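Local coordinates for probable oxidoreductase protein (Rhizobium etli, PDB 4FB5), which probably acts as a nucleotide-binding oxidoreductase of the GFO/IDH/MocA family, with no particular substrate or reaction assigned, at residues Q285-S289 against K290-L294; I293-Q297 against E298-E302; I192-Y195 against W196-L200. All coordinates share one frame; numbering follows the deposited sequence.

Contact 3 comes first along the chain, in the connection between strand 175-183 and helix 206-221; contacts 1 and 2 follow more than eighty residues later and run into one another. Contact 1 is the hairpin of strands 281-288 and 291-296, and contact 2 the turn by which the second of these strands passes on to strand 302-307. They share Ile293 and Leu294, with centres 14 Å apart, and belong to the large mixed sheet of the C-terminal region. Contact 3 stands apart, its centre 38 Å from that of contact 1 and 30 Å from that of contact 2. Contacts 1 and 2 face neighbouring subunits, whereas no other chain of the assembly touches contact 3.

Contact 1. Residues Q285-S289 against K290-L294; sequences QIYGS and KGSIL
Gln285 starts the pairing: its CG rests 3.8 Å from CD2 of Leu294, the two side chains crossing at a slant. Ile286 is held to Ile293 by two backbone bonds, Ile286 N to Ile293 O at 2.8 Å and Ile293 N to Ile286 O at 3.1 Å. On the other face of the sheet from Gln285, these two isoleucines lie side by side, pointing the same way, with Ile286 CD1 4.0 Å from Ile293 CG2. Tyr287 has CG anti to the carbonyl carbon (chi1 -63°), which lets the ring pass Ser292 obliquely, CD1 3.4 Å from Ser292 OG. Both polar ends serve the second subunit: Tyr287 OH bonds Arg278 NE there, Ser292 OG the carbonyl of Trp276. Gly288 N closes the ladder on Gly291 O at 2.9 Å; at Gly291 (phi 160°) a CB would collide with the preceding carbonyl. A water links Gly288 O to Ser292 OG, the latter bond weak. Ser289 OG takes the backbone N of Arg174, tying the tip to the start of strand 175-183. This is a tight antiparallel beta hairpin, and its Tyr287 face joins a subunit interface built on the C-terminal sheet, as in relatives of this family.

Contact 2. Residues I293-Q297 against E298-E302; sequences ILYDQ and ERMNE
Tyr295 brings the edge of its ring against the backbone of the following turn, with CD1 3.3 Å from Glu302 O and CE1 3.8 Å from Met300 O. The ring reaches this place because CG is anti to the backbone N (chi1 169°), and Val159, Met160 and Ile163 of helix 158-168 pack against it. The Tyr295 side chain lies alongside that of Met300, a selenomethionine, both pointing the same way. Asn157 ND2 bonds Met300 O and, weakly, Tyr295 OH.

Asp296 governs the bend. Its OD2 receives Glu298 N at 3.0 Å, on the anti side of the carboxylate and 18° out of its plane, while its backbone O receives Arg299 N at 2.8 Å. Asp296 thus grips the N-H groups of Glu298 and Arg299, one with its side chain and one with its main chain; a weak bond from Met300 N to Gln297 O follows. The other oxygen, Asp296 OD1, forms a salt bridge with Arg281, which probably eases the nearness of Glu298, whose OE2 lies 4.3 Å from Asp296 OD2. Glu298 OE1 turns instead to the backbone N atoms of Lys279 and Gly280. Farther on, Glu302 N bonds Arg299 O at 3.1 Å, and a weak salt bridge joins the two side chains; Arg299 of the third subunit packs on both. A water accepts from Asp296 N (2.8 Å) and lies 2.7 Å from Glu302 O, linking the two residues. An Asx turn at Asp296 and a type I beta turn from Arg299 to Glu302 together make the reversal between antiparallel strands 291-296 and 302-307.

Contact 3. Residues I192-Y195 against W196-L200; sequences IFFY and WKSEL
The ring of Phe194 has Ser198 CB over one face, 3.8 Å from the ring centroid and 28° off the normal, in a CH-pi contact displaced toward the rim. At the edge of the same ring, near its plane, comes Glu199 CG, 3.7 Å from CE1; the two side chains cross at about a right angle. The second flat pair is Tyr195 and Trp196, a T-shaped stack in which the tyrosine edge meets the face of the indole's five-membered ring. Their centroids are 5.4 Å apart, the planes stand at 84°, and Tyr195 CD1 comes 3.7 Å from Trp196 CD1. Lys197 CG lies over the same face of the indole, toward its rim.

Tyr195 takes the rotamer that sets CG between its backbone N and carbonyl carbon (chi1 61°), which keeps the ring beside the chain that follows. There it also runs alongside Lys197, both pointing the same way, with OH 3.7 Å from Lys197 CD. The lysine's extended methylene chain carries NZ onward to a salt bridge with Asp209 of helix 206-221. An alanine in place of Tyr195 would remove the edge that meets the indole, and is likely to leave Trp196 freer to turn and the Lys197 chain without its flanking ring.

The backbone is wound by two consecutive bonds, Ser198 N to Tyr195 O (3.0 Å) and Glu199 N to Trp196 O (3.0 Å). Backbone hydrogen bonds also tie it to its surroundings, Ser198 with Glu250 and Phe194 with Pro240. The result is a single short 3-10 turn at Trp196-Lys197, flanked by the aromatic residues before it, in the long connection between strand 175-183 and helix 206-221 of the C-terminal domain.

Contact 1. Residues Q285-S289 against K290-L294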
loop_
_atom_site.group_PDB
_atom_site.type_symbol
_atom_site.label_atom_id
_atom_site.label_comp_id
_atom_site.label_asym_id
_atom_site.label_seq_id
_atom_site.Cartn_x
_atom_site.Cartn_y
_atom_site.Cartn_z
ATOM N N GLN A 285 -9.024 11.139 -7.519
ATOM C CA GLN A 285 -9.261 11.593 -6.151
ATOM C C GLN A 285 -10.400 12.598 -6.148
ATOM O O GLN A 285 -10.401 13.544 -6.933
ATOM C CB GLN A 285 -8.022 12.226 -5.515
ATOM C CG GLN A 285 -6.730 11.422 -5.655
ATOM C CD GLN A 285 -5.484 12.306 -5.406
ATOM O OE1 GLN A 285 -4.732 12.656 -6.351
ATOM N NE2 GLN A 285 -5.279 12.697 -4.129
ATOM N N ILE A 286 -11.386 12.381 -5.287
ATOM C CA ILE A 286 -12.567 13.246 -5.222
ATOM C C ILE A 286 -12.739 13.875 -3.850
ATOM O O ILE A 286 -12.754 13.184 -2.875
ATOM C CB ILE A 286 -13.813 12.468 -5.489
ATOM C CG1 ILE A 286 -13.663 11.637 -6.760
ATOM C CG2 ILE A 286 -14.982 13.419 -5.562
ATOM C CD1 ILE A 286 -14.756 10.562 -6.879
ATOM N N TYR A 287 -12.891 15.180 -3.754
ATOM C CA TYR A 287 -12.942 15.789 -2.421
ATOM C C TYR A 287 -14.221 16.595 -2.220
ATOM O O TYR A 287 -14.517 17.515 -3.016
ATOM C CB TYR A 287 -11.715 16.641 -2.134
ATOM C CG TYR A 287 -10.411 15.883 -2.102
ATOM C CD1 TYR A 287 -10.018 15.171 -0.991
ATOM C CD2 TYR A 287 -9.549 15.915 -3.170
ATOM C CE1 TYR A 287 -8.797 14.472 -0.975
ATOM C CE2 TYR A 287 -8.348 15.219 -3.166
ATOM C CZ TYR A 287 -7.976 14.505 -2.071
ATOM O OH TYR A 287 -6.763 13.821 -2.067
ATOM N N GLY A 288 -14.968 16.241 -1.171
ATOM C CA GLY A 288 -16.197 16.902 -0.811
ATOM C C GLY A 288 -16.205 17.506 0.580
ATOM O O GLY A 288 -15.267 17.408 1.329
ATOM N N SER A 289 -17.298 18.143 0.937
ATOM C CA SER A 289 -17.367 18.815 2.224
ATOM C C SER A 289 -17.630 17.859 3.376
ATOM O O SER A 289 -17.504 18.259 4.540
ATOM C CB SER A 289 -18.426 19.891 2.185
ATOM O OG SER A 289 -19.634 19.312 1.813
ATOM N N LYS A 290 -17.975 16.604 3.063
ATOM C CA LYS A 290 -18.151 15.621 4.146
ATOM C C LYS A 290 -17.291 14.347 4.020
ATOM O O LYS A 290 -17.490 13.377 4.801
ATOM C CB LYS A 290 -19.629 15.211 4.294
ATOM C CG LYS A 290 -20.637 16.385 4.313
ATOM C CD LYS A 290 -21.731 16.138 5.319
ATOM C CE LYS A 290 -22.966 15.497 4.696
ATOM N NZ LYS A 290 -24.131 16.360 5.067
ATOM N N GLY A 291 -16.352 14.356 3.061
ATOM C CA GLY A 291 -15.454 13.263 2.897
ATOM C C GLY A 291 -14.779 13.159 1.560
ATOM O O GLY A 291 -14.815 14.092 0.774
ATOM N N SER A 292 -14.132 12.016 1.316
ATOM C CA SER A 292 -13.279 11.854 0.125
ATOM C C SER A 292 -13.302 10.447 -0.457
ATOM O O SER A 292 -13.581 9.462 0.240
ATOM C CB SER A 292 -11.836 12.207 0.489
ATOM O OG SER A 292 -11.779 13.382 1.267
ATOM N N ILE A 293 -12.968 10.357 -1.732
ATOM C CA ILE A 293 -12.778 9.059 -2.390
ATOM C C ILE A 293 -11.475 8.993 -3.208
ATOM O O ILE A 293 -11.151 9.944 -3.934
ATOM C CB ILE A 293 -13.970 8.770 -3.276
ATOM C CG1 ILE A 293 -15.143 8.362 -2.405
ATOM C CG2 ILE A 293 -13.648 7.694 -4.269
ATOM C CD1 ILE A 293 -16.524 8.805 -2.911
ATOM N N LEU A 294 -10.763 7.875 -3.078
ATOM C CA LEU A 294 -9.587 7.537 -3.865
ATOM C C LEU A 294 -9.836 6.257 -4.640
ATOM O O LEU A 294 -10.446 5.314 -4.103
ATOM C CB LEU A 294 -8.382 7.343 -2.963
ATOM C CG LEU A 294 -8.156 8.458 -1.926
ATOM C CD1 LEU A 294 -6.933 8.201 -1.079
ATOM C CD2 LEU A 294 -8.133 9.945 -2.500
HETATM O O HOH W 1 -12.357 16.631 1.140
#

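Contact 2. Residues I293-Q297 against E298-E302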
loop_
_atom_site.group_PDB
_atom_site.type_symbol
_atom_site.label_atom_id
_atom_site.label_comp_id
_atom_site.label_asym_id
_atom_site.label_seq_id
_atom_site.Cartn_x
_atom_site.Cartn_y
_atom_site.Cartn_z
ATOM N N ILE A 293 -12.968 10.357 -1.732
ATOM C CA ILE A 293 -12.778 9.059 -2.390
ATOM C C ILE A 293 -11.475 8.993 -3.208
ATOM O O ILE A 293 -11.151 9.944 -3.934
ATOM C CB ILE A 293 -13.970 8.770 -3.276
ATOM C CG1 ILE A 293 -15.143 8.362 -2.405
ATOM C CG2 ILE A 293 -13.648 7.694 -4.269
ATOM C CD1 ILE A 293 -16.524 8.805 -2.911
ATOM N N LEU A 294 -10.763 7.875 -3.078
ATOM C CA LEU A 294 -9.587 7.537 -3.865
ATOM C C LEU A 294 -9.836 6.257 -4.640
ATOM O O LEU A 294 -10.446 5.314 -4.103
ATOM C CB LEU A 294 -8.382 7.343 -2.963
ATOM C CG LEU A 294 -8.156 8.458 -1.926
ATOM C CD1 LEU A 294 -6.933 8.201 -1.079
ATOM C CD2 LEU A 294 -8.133 9.945 -2.500
ATOM N N TYR A 295 -9.383 6.227 -5.911
ATOM C CA TYR A 295 -9.481 5.057 -6.749
ATOM C C TYR A 295 -8.276 4.998 -7.656
ATOM O O TYR A 295 -7.780 6.012 -8.031
ATOM C CB TYR A 295 -10.757 5.110 -7.574
ATOM C CG TYR A 295 -10.785 4.071 -8.655
ATOM C CD1 TYR A 295 -11.091 2.744 -8.380
ATOM C CD2 TYR A 295 -10.396 4.397 -9.929
ATOM C CE1 TYR A 295 -11.050 1.760 -9.401
ATOM C CE2 TYR A 295 -10.311 3.437 -10.915
ATOM C CZ TYR A 295 -10.663 2.160 -10.651
ATOM O OH TYR A 295 -10.678 1.345 -11.681
ATOM N N ASP A 296 -7.822 3.803 -8.002
ATOM C CA ASP A 296 -6.659 3.603 -8.838
ATOM C C ASP A 296 -6.839 2.323 -9.672
ATOM O O ASP A 296 -6.744 1.220 -9.102
ATOM C CB ASP A 296 -5.413 3.426 -7.992
ATOM C CG ASP A 296 -4.104 3.584 -8.821
ATOM O OD1 ASP A 296 -3.194 4.321 -8.344
ATOM O OD2 ASP A 296 -3.974 2.979 -9.937
ATOM N N GLN A 297 -7.053 2.484 -10.987
ATOM C CA GLN A 297 -7.211 1.410 -11.956
ATOM C C GLN A 297 -6.232 0.236 -11.832
ATOM O O GLN A 297 -6.511 -0.858 -12.317
ATOM C CB GLN A 297 -7.057 1.980 -13.368
ATOM C CG GLN A 297 -7.589 1.069 -14.452
ATOM C CD GLN A 297 -9.100 0.811 -14.285
ATOM O OE1 GLN A 297 -9.874 1.711 -13.896
ATOM N NE2 GLN A 297 -9.516 -0.400 -14.561
ATOM N N GLU A 298 -5.066 0.467 -11.242
ATOM C CA GLU A 298 -4.052 -0.586 -11.170
ATOM C C GLU A 298 -4.393 -1.615 -10.086
ATOM O O GLU A 298 -3.821 -2.699 -10.059
ATOM C CB GLU A 298 -2.628 0.004 -11.003
ATOM C CG GLU A 298 -1.992 0.448 -12.331
ATOM C CD GLU A 298 -0.552 1.037 -12.186
ATOM O OE1 GLU A 298 0.134 1.156 -13.228
ATOM O OE2 GLU A 298 -0.116 1.383 -11.046
ATOM N N ARG A 299 -5.303 -1.215 -9.196
ATOM C CA ARG A 299 -6.008 -2.043 -8.221
ATOM C C ARG A 299 -7.504 -1.759 -8.425
ATOM O O ARG A 299 -8.225 -1.316 -7.534
ATOM C CB ARG A 299 -5.571 -1.654 -6.822
ATOM C CG ARG A 299 -4.120 -1.986 -6.619
ATOM C CD ARG A 299 -3.654 -1.829 -5.208
ATOM N NE ARG A 299 -3.862 -0.464 -4.725
ATOM C CZ ARG A 299 -3.233 0.592 -5.193
ATOM N NH1 ARG A 299 -2.373 0.464 -6.216
ATOM N NH2 ARG A 299 -3.506 1.777 -4.674
HETATM N N MSE A 300 -7.904 -1.928 -9.665
HETATM C CA MSE A 300 -9.258 -1.910 -10.184
HETATM C C MSE A 300 -10.379 -2.407 -9.216
HETATM O O MSE A 300 -11.564 -2.026 -9.298
HETATM C CB MSE A 300 -9.198 -2.915 -11.303
HETATM C CG MSE A 300 -9.716 -2.433 -12.534
HETATM SE SE MSE A 300 -10.399 -3.922 -13.651
HETATM C CE MSE A 300 -8.887 -5.209 -13.492
ATOM N N ASN A 301 -10.004 -3.334 -8.352
ATOM C CA ASN A 301 -11.033 -3.970 -7.560
ATOM C C ASN A 301 -11.188 -3.390 -6.163
ATOM O O ASN A 301 -11.682 -4.032 -5.310
ATOM C CB ASN A 301 -10.871 -5.493 -7.590
ATOM C CG ASN A 301 -11.181 -6.060 -8.980
ATOM O OD1 ASN A 301 -10.287 -6.450 -9.706
ATOM N ND2 ASN A 301 -12.459 -6.039 -9.371
ATOM N N GLU A 302 -10.766 -2.159 -5.961
ATOM C CA GLU A 302 -10.896 -1.521 -4.661
ATOM C C GLU A 302 -11.037 -0.022 -4.822
ATOM O O GLU A 302 -10.847 0.515 -5.913
ATOM C CB GLU A 302 -9.732 -1.875 -3.716
ATOM C CG GLU A 302 -8.387 -1.732 -4.360
ATOM C CD GLU A 302 -7.226 -2.088 -3.439
ATOM O OE1 GLU A 302 -6.582 -1.138 -2.918
ATOM O OE2 GLU A 302 -6.940 -3.318 -3.264
HETATM O O HOH W 2 -8.373 1.599 -6.336
#

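Contact 3. Residues I192-Y195 against W196-L200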
loop_
_atom_site.group_PDB
_atom_site.type_symbol
_atom_site.label_atom_id
_atom_site.label_comp_id
_atom_site.label_asym_id
_atom_site.label_seq_id
_atom_site.Cartn_x
_atom_site.Cartn_y
_atom_site.Cartn_z
ATOM N N ILE A 192 11.993 3.591 -29.458
ATOM C CA ILE A 192 10.992 2.900 -30.245
ATOM C C ILE A 192 10.762 3.689 -31.545
ATOM O O ILE A 192 10.759 4.941 -31.519
ATOM C CB ILE A 192 9.684 2.705 -29.442
ATOM C CG1 ILE A 192 9.956 1.845 -28.211
ATOM C CG2 ILE A 192 8.562 2.108 -30.312
ATOM C CD1 ILE A 192 10.795 0.574 -28.516
ATOM N N PHE A 193 10.607 2.979 -32.659
ATOM C CA PHE A 193 10.405 3.650 -33.924
ATOM C C PHE A 193 9.145 4.479 -33.941
ATOM O O PHE A 193 8.122 4.095 -33.379
ATOM C CB PHE A 193 10.381 2.676 -35.110
ATOM C CG PHE A 193 11.701 1.967 -35.346
ATOM C CD1 PHE A 193 12.897 2.674 -35.347
ATOM C CD2 PHE A 193 11.732 0.577 -35.595
ATOM C CE1 PHE A 193 14.124 2.010 -35.565
ATOM C CE2 PHE A 193 12.950 -0.096 -35.808
ATOM C CZ PHE A 193 14.155 0.634 -35.791
ATOM N N PHE A 194 9.264 5.633 -34.580
ATOM C CA PHE A 194 8.159 6.494 -34.966
ATOM C C PHE A 194 7.001 5.743 -35.640
ATOM O O PHE A 194 7.171 5.070 -36.649
ATOM C CB PHE A 194 8.698 7.560 -35.928
ATOM C CG PHE A 194 7.741 8.664 -36.194
ATOM C CD1 PHE A 194 6.634 8.464 -37.049
ATOM C CD2 PHE A 194 7.928 9.915 -35.602
ATOM C CE1 PHE A 194 5.711 9.497 -37.288
ATOM C CE2 PHE A 194 7.007 10.965 -35.845
ATOM C CZ PHE A 194 5.886 10.747 -36.685
ATOM N N TYR A 195 5.815 5.854 -35.101
ATOM C CA TYR A 195 4.646 5.404 -35.856
ATOM C C TYR A 195 3.459 6.423 -35.723
ATOM O O TYR A 195 3.665 7.590 -35.274
ATOM C CB TYR A 195 4.265 3.976 -35.482
ATOM C CG TYR A 195 3.897 3.794 -34.036
ATOM C CD1 TYR A 195 2.583 3.527 -33.657
ATOM C CD2 TYR A 195 4.875 3.901 -33.013
ATOM C CE1 TYR A 195 2.242 3.345 -32.300
ATOM C CE2 TYR A 195 4.541 3.751 -31.690
ATOM C CZ TYR A 195 3.232 3.474 -31.338
ATOM O OH TYR A 195 2.921 3.291 -30.024
ATOM N N TRP A 196 2.247 5.998 -36.115
ATOM C CA TRP A 196 1.170 6.967 -36.238
ATOM C C TRP A 196 0.900 7.765 -34.957
ATOM O O TRP A 196 0.351 8.873 -35.029
ATOM C CB TRP A 196 -0.099 6.335 -36.770
ATOM C CG TRP A 196 -0.689 5.378 -35.853
ATOM C CD1 TRP A 196 -0.398 4.040 -35.763
ATOM C CD2 TRP A 196 -1.678 5.652 -34.859
ATOM N NE1 TRP A 196 -1.150 3.470 -34.771
ATOM C CE2 TRP A 196 -1.947 4.431 -34.197
ATOM C CE3 TRP A 196 -2.366 6.824 -34.453
ATOM C CZ2 TRP A 196 -2.876 4.332 -33.148
ATOM C CZ3 TRP A 196 -3.302 6.733 -33.389
ATOM C CH2 TRP A 196 -3.545 5.489 -32.761
ATOM N N LYS A 197 1.294 7.228 -33.804
ATOM C CA LYS A 197 0.962 7.893 -32.546
ATOM C C LYS A 197 1.764 9.134 -32.299
ATOM O O LYS A 197 1.615 9.741 -31.251
ATOM C CB LYS A 197 1.074 6.963 -31.339
ATOM C CG LYS A 197 -0.198 6.173 -31.202
ATOM C CD LYS A 197 -0.250 5.270 -30.010
ATOM C CE LYS A 197 -1.700 4.802 -29.832
ATOM N NZ LYS A 197 -1.852 3.780 -28.760
ATOM N N SER A 198 2.594 9.507 -33.270
ATOM C CA SER A 198 3.389 10.723 -33.224
ATOM C C SER A 198 3.077 11.683 -34.365
ATOM O O SER A 198 3.793 12.657 -34.567
ATOM C CB SER A 198 4.870 10.403 -33.235
ATOM O OG SER A 198 5.280 9.966 -31.966
ATOM N N GLU A 199 2.012 11.416 -35.103
ATOM C CA GLU A 199 1.600 12.264 -36.204
ATOM C C GLU A 199 0.421 13.107 -35.775
ATOM O O GLU A 199 -0.595 12.566 -35.424
ATOM C CB GLU A 199 1.190 11.403 -37.394
ATOM C CG GLU A 199 2.358 10.840 -38.145
ATOM C CD GLU A 199 1.935 10.196 -39.495
ATOM O OE1 GLU A 199 1.534 8.984 -39.481
ATOM O OE2 GLU A 199 2.015 10.905 -40.560
ATOM N N LEU A 200 0.561 14.427 -35.836
ATOM C CA LEU A 200 -0.459 15.356 -35.418
ATOM C C LEU A 200 -1.743 15.085 -36.149
ATOM O O LEU A 200 -2.830 15.148 -35.561
ATOM C CB LEU A 200 -0.016 16.798 -35.674
ATOM C CG LEU A 200 -0.964 17.914 -35.195
ATOM C CD1 LEU A 200 -1.188 17.924 -33.701
ATOM C CD2 LEU A 200 -0.443 19.240 -35.565
#